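Local coordinates for protein urocanate hydratase (Paenibacillus sp. Soil724D2, PDB 7NED) that probably adds water to urocanate or its thio analogue with the help of bound NAD+, a step in bacterial ergothioneine breakdown, at residues 13-27 and 55-67. Residues are numbered along the deposited sequence; the frame is centred on the assembly and turned at random.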
ATOM      1  N   ARG A  13     -24.628  10.400  19.864  1.00 17.56           N
ATOM      2  CA  ARG A  13     -23.545  10.855  20.714  1.00 18.28           C
ATOM      3  C   ARG A  13     -22.540  11.708  19.951  1.00 21.01           C
ATOM      4  O   ARG A  13     -21.744  12.415  20.573  1.00 21.18           O
ATOM      5  CB  ARG A  13     -22.826   9.656  21.343  1.00 17.76           C
ATOM      6  CG  ARG A  13     -23.823   8.811  22.157  1.00 23.03           C
ATOM      7  CD  ARG A  13     -23.217   7.481  22.465  1.00 19.06           C
ATOM      8  NE  ARG A  13     -23.057   6.746  21.226  1.00 18.72           N
ATOM      9  CZ  ARG A  13     -22.379   5.617  21.145  1.00 19.35           C
ATOM     10  NH1 ARG A  13     -21.810   5.132  22.236  1.00 17.78           N
ATOM     11  NH2 ARG A  13     -22.282   4.979  19.988  1.00 18.30           N
ATOM     12  N   CYS A  14     -22.595  11.663  18.635  1.00 20.08           N
ATOM     13  CA  CYS A  14     -21.696  12.388  17.757  1.00 21.25           C
ATOM     14  C   CYS A  14     -22.454  13.530  17.119  1.00 20.57           C
ATOM     15  O   CYS A  14     -23.655  13.707  17.337  1.00 19.52           O
ATOM     16  CB  CYS A  14     -21.139  11.463  16.683  1.00 21.74           C
ATOM     17  SG  CYS A  14     -20.362  10.002  17.355  1.00 20.93           S
ATOM     18  N   LYS A  15     -21.733  14.296  16.295  1.00 20.28           N
ATOM     19  CA  LYS A  15     -22.325  15.455  15.659  1.00 22.62           C
ATOM     20  C   LYS A  15     -23.250  15.099  14.514  1.00 24.53           C
ATOM     21  O   LYS A  15     -24.062  15.943  14.125  1.00 24.78           O
ATOM     22  CB  LYS A  15     -21.217  16.397  15.162  1.00 21.26           C
ATOM     23  CG  LYS A  15     -20.543  17.115  16.329  1.00 21.26           C
ATOM     24  CD  LYS A  15     -19.523  18.055  15.889  1.00 25.48           C
ATOM     25  CE  LYS A  15     -18.968  18.821  17.086  1.00 27.76           C
ATOM     26  NZ  LYS A  15     -17.698  19.484  16.693  1.00 30.99           N
ATOM     27  N   GLY A  16     -23.170  13.876  13.986  1.00 22.25           N
ATOM     28  CA  GLY A  16     -24.060  13.428  12.930  1.00 19.84           C
ATOM     29  C   GLY A  16     -24.093  11.913  12.856  1.00 14.99           C
ATOM     30  O   GLY A  16     -23.350  11.213  13.552  1.00 16.65           O
ATOM     31  N   TRP A  17     -24.958  11.409  11.990  1.00 15.59           N
ATOM     32  CA  TRP A  17     -25.168   9.964  11.911  1.00 18.93           C
ATOM     33  C   TRP A  17     -24.061   9.255  11.143  1.00 19.19           C
ATOM     34  O   TRP A  17     -23.836   8.059  11.352  1.00 14.49           O
ATOM     35  CB  TRP A  17     -26.515   9.650  11.253  1.00 19.11           C
ATOM     36  CG  TRP A  17     -27.562   9.406  12.301  1.00 21.44           C
ATOM     37  CD1 TRP A  17     -28.568  10.258  12.668  1.00 24.50           C
ATOM     38  CD2 TRP A  17     -27.673   8.254  13.164  1.00 20.00           C
ATOM     39  NE1 TRP A  17     -29.309   9.699  13.707  1.00 24.88           N
ATOM     40  CE2 TRP A  17     -28.777   8.476  14.024  1.00 24.29           C
ATOM     41  CE3 TRP A  17     -26.960   7.050  13.274  1.00 20.74           C
ATOM     42  CZ2 TRP A  17     -29.184   7.531  14.994  1.00 22.59           C
ATOM     43  CZ3 TRP A  17     -27.372   6.108  14.260  1.00 21.21           C
ATOM     44  CH2 TRP A  17     -28.466   6.367  15.085  1.00 22.99           C
ATOM     45  N   ARG A  18     -23.376   9.947  10.239  1.00 16.69           N
ATOM     46  CA  ARG A  18     -22.242   9.292   9.607  1.00 17.28           C
ATOM     47  C   ARG A  18     -21.168   9.014  10.640  1.00 17.50           C
ATOM     48  O   ARG A  18     -20.573   7.932  10.652  1.00 17.77           O
ATOM     49  CB  ARG A  18     -21.703  10.158   8.455  1.00 17.48           C
ATOM     50  CG  ARG A  18     -22.729  10.322   7.357  1.00 20.88           C
ATOM     51  CD  ARG A  18     -22.305  11.314   6.274  1.00 19.99           C
ATOM     52  NE  ARG A  18     -21.059  10.908   5.652  1.00 19.84           N
ATOM     53  CZ  ARG A  18     -20.314  11.708   4.886  1.00 24.32           C
ATOM     54  NH1 ARG A  18     -20.708  12.964   4.654  1.00 21.64           N
ATOM     55  NH2 ARG A  18     -19.184  11.251   4.356  1.00 18.04           N
ATOM     56  N   GLN A  19     -20.917   9.970  11.536  1.00 15.63           N
ATOM     57  CA  GLN A  19     -19.913   9.744  12.557  1.00 13.10           C
ATOM     58  C   GLN A  19     -20.412   8.707  13.562  1.00 18.28           C
ATOM     59  O   GLN A  19     -19.676   7.793  13.953  1.00 17.41           O
ATOM     60  CB  GLN A  19     -19.590  11.056  13.271  1.00 19.56           C
ATOM     61  CG  GLN A  19     -19.116  12.217  12.349  1.00 17.69           C
ATOM     62  CD  GLN A  19     -20.263  13.073  11.847  1.00 21.08           C
ATOM     63  OE1 GLN A  19     -21.310  12.572  11.440  1.00 21.89           O
ATOM     64  NE2 GLN A  19     -20.072  14.379  11.887  1.00 20.76           N
ATOM     65  N   GLU A  20     -21.664   8.835  13.975  1.00 14.54           N
ATOM     66  CA  GLU A  20     -22.229   7.877  14.924  1.00 19.30           C
ATOM     67  C   GLU A  20     -22.148   6.448  14.387  1.00 17.36           C
ATOM     68  O   GLU A  20     -21.908   5.487  15.144  1.00 16.13           O
ATOM     69  CB  GLU A  20     -23.677   8.265  15.215  1.00 16.52           C
ATOM     70  CG  GLU A  20     -24.398   7.340  16.211  1.00 16.86           C
ATOM     71  CD  GLU A  20     -24.028   7.634  17.676  1.00 19.03           C
ATOM     72  OE1 GLU A  20     -23.615   8.777  17.979  1.00 20.23           O
ATOM     73  OE2 GLU A  20     -24.185   6.727  18.537  1.00 22.16           O
ATOM     74  N   ALA A  21     -22.374   6.281  13.080  1.00 17.63           N
ATOM     75  CA  ALA A  21     -22.357   4.948  12.495  1.00 19.34           C
ATOM     76  C   ALA A  21     -20.997   4.298  12.696  1.00 16.17           C
ATOM     77  O   ALA A  21     -20.904   3.141  13.131  1.00 16.71           O
ATOM     78  CB  ALA A  21     -22.726   5.004  11.005  1.00 15.47           C
ATOM     79  N   LEU A  22     -19.921   5.053  12.440  1.00 15.87           N
ATOM     80  CA  LEU A  22     -18.597   4.485  12.614  1.00 15.52           C
ATOM     81  C   LEU A  22     -18.334   4.166  14.078  1.00 16.02           C
ATOM     82  O   LEU A  22     -17.698   3.153  14.379  1.00 15.40           O
ATOM     83  CB  LEU A  22     -17.517   5.435  12.068  1.00 15.21           C
ATOM     84  CG  LEU A  22     -17.731   5.793  10.590  1.00 18.94           C
ATOM     85  CD1 LEU A  22     -16.628   6.763  10.078  1.00 15.78           C
ATOM     86  CD2 LEU A  22     -17.820   4.520   9.702  1.00 17.66           C
ATOM     87  N   LEU A  23     -18.765   5.045  14.991  1.00 13.99           N
ATOM     88  CA  LEU A  23     -18.574   4.775  16.422  1.00 17.92           C
ATOM     89  C   LEU A  23     -19.307   3.500  16.826  1.00 16.30           C
ATOM     90  O   LEU A  23     -18.758   2.639  17.530  1.00 15.36           O
ATOM     91  CB  LEU A  23     -19.079   5.961  17.268  1.00 15.67           C
ATOM     92  CG  LEU A  23     -19.043   5.741  18.794  1.00 18.95           C
ATOM     93  CD1 LEU A  23     -17.587   5.439  19.252  1.00 15.43           C
ATOM     94  CD2 LEU A  23     -19.604   6.951  19.509  1.00 18.56           C
ATOM     95  N   ARG A  24     -20.531   3.343  16.356  1.00 18.25           N
ATOM     96  CA  ARG A  24     -21.270   2.128  16.705  1.00 17.49           C
ATOM     97  C   ARG A  24     -20.675   0.891  16.064  1.00 17.32           C
ATOM     98  O   ARG A  24     -20.772  -0.202  16.627  1.00 16.71           O
ATOM     99  CB  ARG A  24     -22.731   2.281  16.310  1.00 14.13           C
ATOM    100  CG  ARG A  24     -23.410   3.312  17.179  1.00 16.26           C
ATOM    101  CD  ARG A  24     -24.913   3.355  16.920  1.00 17.94           C
ATOM    102  NE  ARG A  24     -25.507   4.440  17.706  1.00 20.11           N
ATOM    103  CZ  ARG A  24     -26.814   4.552  17.953  1.00 21.98           C
ATOM    104  NH1 ARG A  24     -27.687   3.648  17.468  1.00 19.30           N
ATOM    105  NH2 ARG A  24     -27.248   5.566  18.682  1.00 20.70           N
ATOM    106  N   MET A  25     -20.101   1.016  14.859  1.00 14.93           N
ATOM    107  CA  MET A  25     -19.458  -0.152  14.269  1.00 15.41           C
ATOM    108  C   MET A  25     -18.227  -0.555  15.074  1.00 15.69           C
ATOM    109  O   MET A  25     -17.931  -1.753  15.248  1.00 13.96           O
ATOM    110  CB  MET A  25     -19.102   0.172  12.814  1.00 15.65           C
ATOM    111  CG  MET A  25     -20.316   0.216  11.948  1.00 20.15           C
ATOM    112  SD  MET A  25     -19.808   0.508  10.282  1.00 28.33           S
ATOM    113  CE  MET A  25     -19.464  -1.160   9.651  1.00 20.02           C
ATOM    114  N   LEU A  26     -17.485   0.431  15.564  1.00 13.80           N
ATOM    115  CA  LEU A  26     -16.379   0.126  16.472  1.00 15.82           C
ATOM    116  C   LEU A  26     -16.881  -0.621  17.709  1.00 19.07           C
ATOM    117  O   LEU A  26     -16.344  -1.675  18.086  1.00 15.46           O
ATOM    118  CB  LEU A  26     -15.642   1.418  16.860  1.00 15.05           C
ATOM    119  CG  LEU A  26     -14.646   1.335  18.008  1.00 15.23           C
ATOM    120  CD1 LEU A  26     -13.545   0.295  17.756  1.00 15.94           C
ATOM    121  CD2 LEU A  26     -14.030   2.695  18.297  1.00 17.01           C
ATOM    122  N   GLU A  27     -17.926  -0.094  18.344  1.00 16.54           N
ATOM    123  CA  GLU A  27     -18.478  -0.769  19.503  1.00 17.60           C
ATOM    124  C   GLU A  27     -18.942  -2.164  19.133  1.00 16.84           C
ATOM    125  O   GLU A  27     -18.760  -3.122  19.903  1.00 17.31           O
ATOM    126  CB  GLU A  27     -19.633   0.047  20.061  1.00 17.94           C
ATOM    127  CG  GLU A  27     -19.174   1.360  20.650  1.00 17.57           C
ATOM    128  CD  GLU A  27     -20.321   2.271  20.986  1.00 19.52           C
ATOM    129  OE1 GLU A  27     -21.357   2.254  20.307  1.00 19.95           O
ATOM    130  OE2 GLU A  27     -20.190   3.014  21.975  1.00 25.77           O
ATOM    131  N   TYR A  55      -8.159   3.376  21.699  1.00 18.64           N
ATOM    132  CA  TYR A  55      -9.607   3.232  21.608  1.00 15.96           C
ATOM    133  C   TYR A  55     -10.315   4.450  22.193  1.00 17.47           C
ATOM    134  O   TYR A  55     -11.216   5.027  21.572  1.00 16.42           O
ATOM    135  CB  TYR A  55     -10.042   1.947  22.330  1.00 17.55           C
ATOM    136  CG  TYR A  55     -11.515   1.900  22.591  1.00 22.72           C
ATOM    137  CD1 TYR A  55     -12.385   1.386  21.638  1.00 20.86           C
ATOM    138  CD2 TYR A  55     -12.044   2.343  23.790  1.00 21.71           C
ATOM    139  CE1 TYR A  55     -13.751   1.327  21.876  1.00 19.16           C
ATOM    140  CE2 TYR A  55     -13.413   2.295  24.026  1.00 23.39           C
ATOM    141  CZ  TYR A  55     -14.256   1.783  23.066  1.00 22.36           C
ATOM    142  OH  TYR A  55     -15.606   1.753  23.297  1.00 28.01           O
ATOM    143  N   HIS A  56      -9.955   4.840  23.416  1.00 19.32           N
ATOM    144  CA  HIS A  56     -10.646   5.979  24.024  1.00 19.89           C
ATOM    145  C   HIS A  56     -10.453   7.251  23.212  1.00 20.40           C
ATOM    146  O   HIS A  56     -11.390   8.055  23.084  1.00 20.47           O
ATOM    147  CB  HIS A  56     -10.155   6.194  25.450  1.00 19.36           C
ATOM    148  CG  HIS A  56     -10.520   5.061  26.358  1.00 21.31           C
ATOM    149  ND1 HIS A  56     -11.830   4.760  26.675  1.00 23.82           N
ATOM    150  CD2 HIS A  56      -9.754   4.143  26.992  1.00 22.93           C
ATOM    151  CE1 HIS A  56     -11.855   3.709  27.477  1.00 23.06           C
ATOM    152  NE2 HIS A  56     -10.609   3.316  27.686  1.00 22.91           N
ATOM    153  N   ALA A  57      -9.241   7.467  22.678  1.00 18.04           N
ATOM    154  CA  ALA A  57      -9.013   8.671  21.862  1.00 16.34           C
ATOM    155  C   ALA A  57      -9.763   8.604  20.535  1.00 18.28           C
ATOM    156  O   ALA A  57     -10.281   9.624  20.067  1.00 15.85           O
ATOM    157  CB  ALA A  57      -7.513   8.880  21.626  1.00 20.58           C
ATOM    158  N   ILE A  58      -9.892   7.413  19.934  1.00 17.37           N
ATOM    159  CA  ILE A  58     -10.765   7.273  18.765  1.00 17.35           C
ATOM    160  C   ILE A  58     -12.207   7.625  19.126  1.00 18.75           C
ATOM    161  O   ILE A  58     -12.883   8.361  18.396  1.00 18.50           O
ATOM    162  CB  ILE A  58     -10.660   5.847  18.185  1.00 17.96           C
ATOM    163  CG1 ILE A  58      -9.275   5.615  17.566  1.00 16.23           C
ATOM    164  CG2 ILE A  58     -11.783   5.574  17.166  1.00 15.08           C
ATOM    165  CD1 ILE A  58      -9.016   4.142  17.217  1.00 16.42           C
ATOM    166  N   VAL A  59     -12.712   7.086  20.242  1.00 16.16           N
ATOM    167  CA  VAL A  59     -14.084   7.375  20.636  1.00 15.69           C
ATOM    168  C   VAL A  59     -14.284   8.871  20.848  1.00 19.04           C
ATOM    169  O   VAL A  59     -15.238   9.461  20.321  1.00 18.24           O
ATOM    170  CB  VAL A  59     -14.474   6.553  21.879  1.00 18.05           C
ATOM    171  CG1 VAL A  59     -15.835   7.018  22.423  1.00 18.17           C
ATOM    172  CG2 VAL A  59     -14.554   5.085  21.499  1.00 16.10           C
ATOM    173  N   ARG A  60     -13.393   9.510  21.622  1.00 18.17           N
ATOM    174  CA  ARG A  60     -13.491  10.963  21.813  1.00 20.44           C
ATOM    175  C   ARG A  60     -13.490  11.693  20.476  1.00 21.38           C
ATOM    176  O   ARG A  60     -14.315  12.587  20.231  1.00 19.56           O
ATOM    177  CB  ARG A  60     -12.341  11.482  22.683  1.00 23.46           C
ATOM    178  CG  ARG A  60     -12.464  11.141  24.153  1.00 33.18           C
ATOM    179  CD  ARG A  60     -11.409  11.891  24.986  1.00 32.81           C
ATOM    180  NE  ARG A  60     -10.055  11.517  24.606  1.00 31.56           N
ATOM    181  CZ  ARG A  60      -9.364  10.507  25.142  1.00 30.82           C
ATOM    182  NH1 ARG A  60      -9.888   9.752  26.117  1.00 31.07           N
ATOM    183  NH2 ARG A  60      -8.130  10.279  24.713  1.00 29.93           N
ATOM    184  N   THR A  61     -12.554  11.333  19.600  1.00 16.84           N
ATOM    185  CA  THR A  61     -12.451  12.035  18.325  1.00 20.01           C
ATOM    186  C   THR A  61     -13.725  11.907  17.499  1.00 18.41           C
ATOM    187  O   THR A  61     -14.185  12.886  16.906  1.00 18.95           O
ATOM    188  CB  THR A  61     -11.265  11.512  17.529  1.00 20.33           C
ATOM    189  OG1 THR A  61     -10.064  11.674  18.295  1.00 18.63           O
ATOM    190  CG2 THR A  61     -11.138  12.310  16.209  1.00 18.73           C
ATOM    191  N   LEU A  62     -14.303  10.698  17.426  1.00 17.01           N
ATOM    192  CA  LEU A  62     -15.503  10.512  16.620  1.00 15.87           C
ATOM    193  C   LEU A  62     -16.677  11.319  17.151  1.00 19.48           C
ATOM    194  O   LEU A  62     -17.533  11.733  16.368  1.00 18.38           O
ATOM    195  CB  LEU A  62     -15.914   9.025  16.562  1.00 19.22           C
ATOM    196  CG  LEU A  62     -15.135   8.175  15.556  1.00 19.75           C
ATOM    197  CD1 LEU A  62     -15.411   6.701  15.784  1.00 20.20           C
ATOM    198  CD2 LEU A  62     -15.543   8.592  14.173  1.00 17.85           C
ATOM    199  N   LYS A  63     -16.763  11.484  18.459  1.00 19.51           N
ATOM    200  CA  LYS A  63     -17.871  12.245  19.031  1.00 20.06           C
ATOM    201  C   LYS A  63     -17.818  13.738  18.660  1.00 22.63           C
ATOM    202  O   LYS A  63     -18.805  14.350  18.646  1.00 22.85           O
ATOM    203  CB  LYS A  63     -17.981  12.057  20.524  1.00 18.84           C
ATOM    204  CG  LYS A  63     -18.387  10.670  20.942  1.00 17.32           C
ATOM    205  CD  LYS A  63     -18.257  10.470  22.437  1.00 22.22           C
ATOM    206  CE  LYS A  63     -18.588   9.091  22.896  1.00 23.80           C
ATOM    207  NZ  LYS A  63     -18.293   8.850  24.322  1.00 24.99           N
ATOM    208  N   GLU A  64     -16.651  14.259  18.334  1.00 18.27           N
ATOM    209  CA  GLU A  64     -16.499  15.653  17.964  1.00 22.31           C
ATOM    210  C   GLU A  64     -16.178  15.935  16.484  1.00 22.84           C
ATOM    211  O   GLU A  64     -16.145  17.034  16.076  1.00 21.50           O
ATOM    212  CB  GLU A  64     -15.463  16.322  18.844  1.00 24.84           C
ATOM    213  CG  GLU A  64     -15.806  16.271  20.324  1.00 27.90           C
ATOM    214  CD  GLU A  64     -14.638  16.602  21.178  1.00 39.30           C
ATOM    215  OE1 GLU A  64     -13.807  17.394  20.743  1.00 49.43           O
ATOM    216  OE2 GLU A  64     -14.490  16.031  22.262  1.00 47.40           O
ATOM    217  N   LEU A  65     -15.955  14.898  15.710  1.00 20.24           N
ATOM    218  CA  LEU A  65     -15.618  15.046  14.320  1.00 18.68           C
ATOM    219  C   LEU A  65     -16.728  15.645  13.454  1.00 22.04           C
ATOM    220  O   LEU A  65     -17.813  15.234  13.520  1.00 17.84           O
ATOM    221  CB  LEU A  65     -15.221  13.691  13.734  1.00 21.22           C
ATOM    222  CG  LEU A  65     -14.526  13.589  12.385  1.00 19.75           C
ATOM    223  CD1 LEU A  65     -13.088  14.042  12.492  1.00 16.84           C
ATOM    224  CD2 LEU A  65     -14.593  12.153  11.935  1.00 18.01           C
ATOM    225  N   GLU A  66     -16.375  16.626  12.660  1.00 19.43           N
ATOM    226  CA  GLU A  66     -17.309  17.229  11.732  1.00 20.10           C
ATOM    227  C   GLU A  66     -17.303  16.466  10.422  1.00 20.54           C
ATOM    228  O   GLU A  66     -16.344  15.773  10.083  1.00 19.89           O
ATOM    229  CB  GLU A  66     -16.961  18.702  11.483  1.00 20.47           C
ATOM    230  CG  GLU A  66     -16.811  19.494  12.761  1.00 22.39           C
ATOM    231  CD  GLU A  66     -18.139  20.004  13.281  1.00 25.60           C
ATOM    232  OE1 GLU A  66     -19.194  19.757  12.632  1.00 28.83           O
ATOM    233  OE2 GLU A  66     -18.131  20.670  14.339  1.00 28.76           O
ATOM    234  N   GLU A  67     -18.389  16.635   9.665  1.00 17.52           N
ATOM    235  CA  GLU A  67     -18.546  15.943   8.393  1.00 21.28           C
ATOM    236  C   GLU A  67     -17.468  16.311   7.379  1.00 21.23           C
ATOM    237  O   GLU A  67     -17.194  15.519   6.463  1.00 18.95           O
ATOM    238  CB  GLU A  67     -19.931  16.250   7.824  1.00 22.78           C
ATOM    239  CG  GLU A  67     -20.453  15.223   6.862  1.00 33.54           C
ATOM    240  CD  GLU A  67     -21.808  15.636   6.299  1.00 37.91           C
ATOM    241  OE1 GLU A  67     -22.495  14.796   5.682  1.00 39.08           O
ATOM    242  OE2 GLU A  67     -22.199  16.810   6.519  1.00 43.82           O
TER
HETATM  243  O   HOH W   1     -19.049  13.753  15.433  1.00 19.99           O
HETATM  244  O   HOH W   2     -17.787   3.963  22.686  1.00 26.84           O
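L62 pushes CD1 against the backbone of L23, 3.8 Å from its CA, where the middle of helix 17-27 passes the C-terminal end of helix 55-64, the two running nearly antiparallel with axes that approach to 9.0 Å. One turn earlier on helix 52-64, L23 and V59 cross at about a right angle, CD1 against CG2. L26, its CG anti to the backbone N (chi1 168°), lays CD2 into a notch between I58 CG2 and Y55 CE1, 3.8 Å from each, and meets the tyrosine ring obliquely.

The other end is polar. Q19 bends at chi2 (90°), which turns its amide to the turn after helix 55-64; NE2 donates to L65 O at 2.9 Å, nearly in the amide plane. A water accepts from K15 N and donates to both L62 O and L65 O, so L65 O has two donors. K15 stretches out fully alongside this turn, and its NZ bonds E64 O (3.0 Å) and forms a salt bridge to E66 OE2 (2.7 Å), reached from above the carboxylate plane. R18 offers the edge of its guanidinium: NH1 meets E67 OE1 on the anti side at 2.8 Å, with the two planes 67° apart, while NE pairs with D474 and NH1 also bonds R86 O.

The pair belongs to the N-terminal urocanase region. L22 and L62 both rest on I91 of strand 91-95, helix 17-31 packs on strand 490-498 through A21, L22 and M25, and helix 52-64 lies against strand 77-83 and touches the second subunit through A57, R60 and T61.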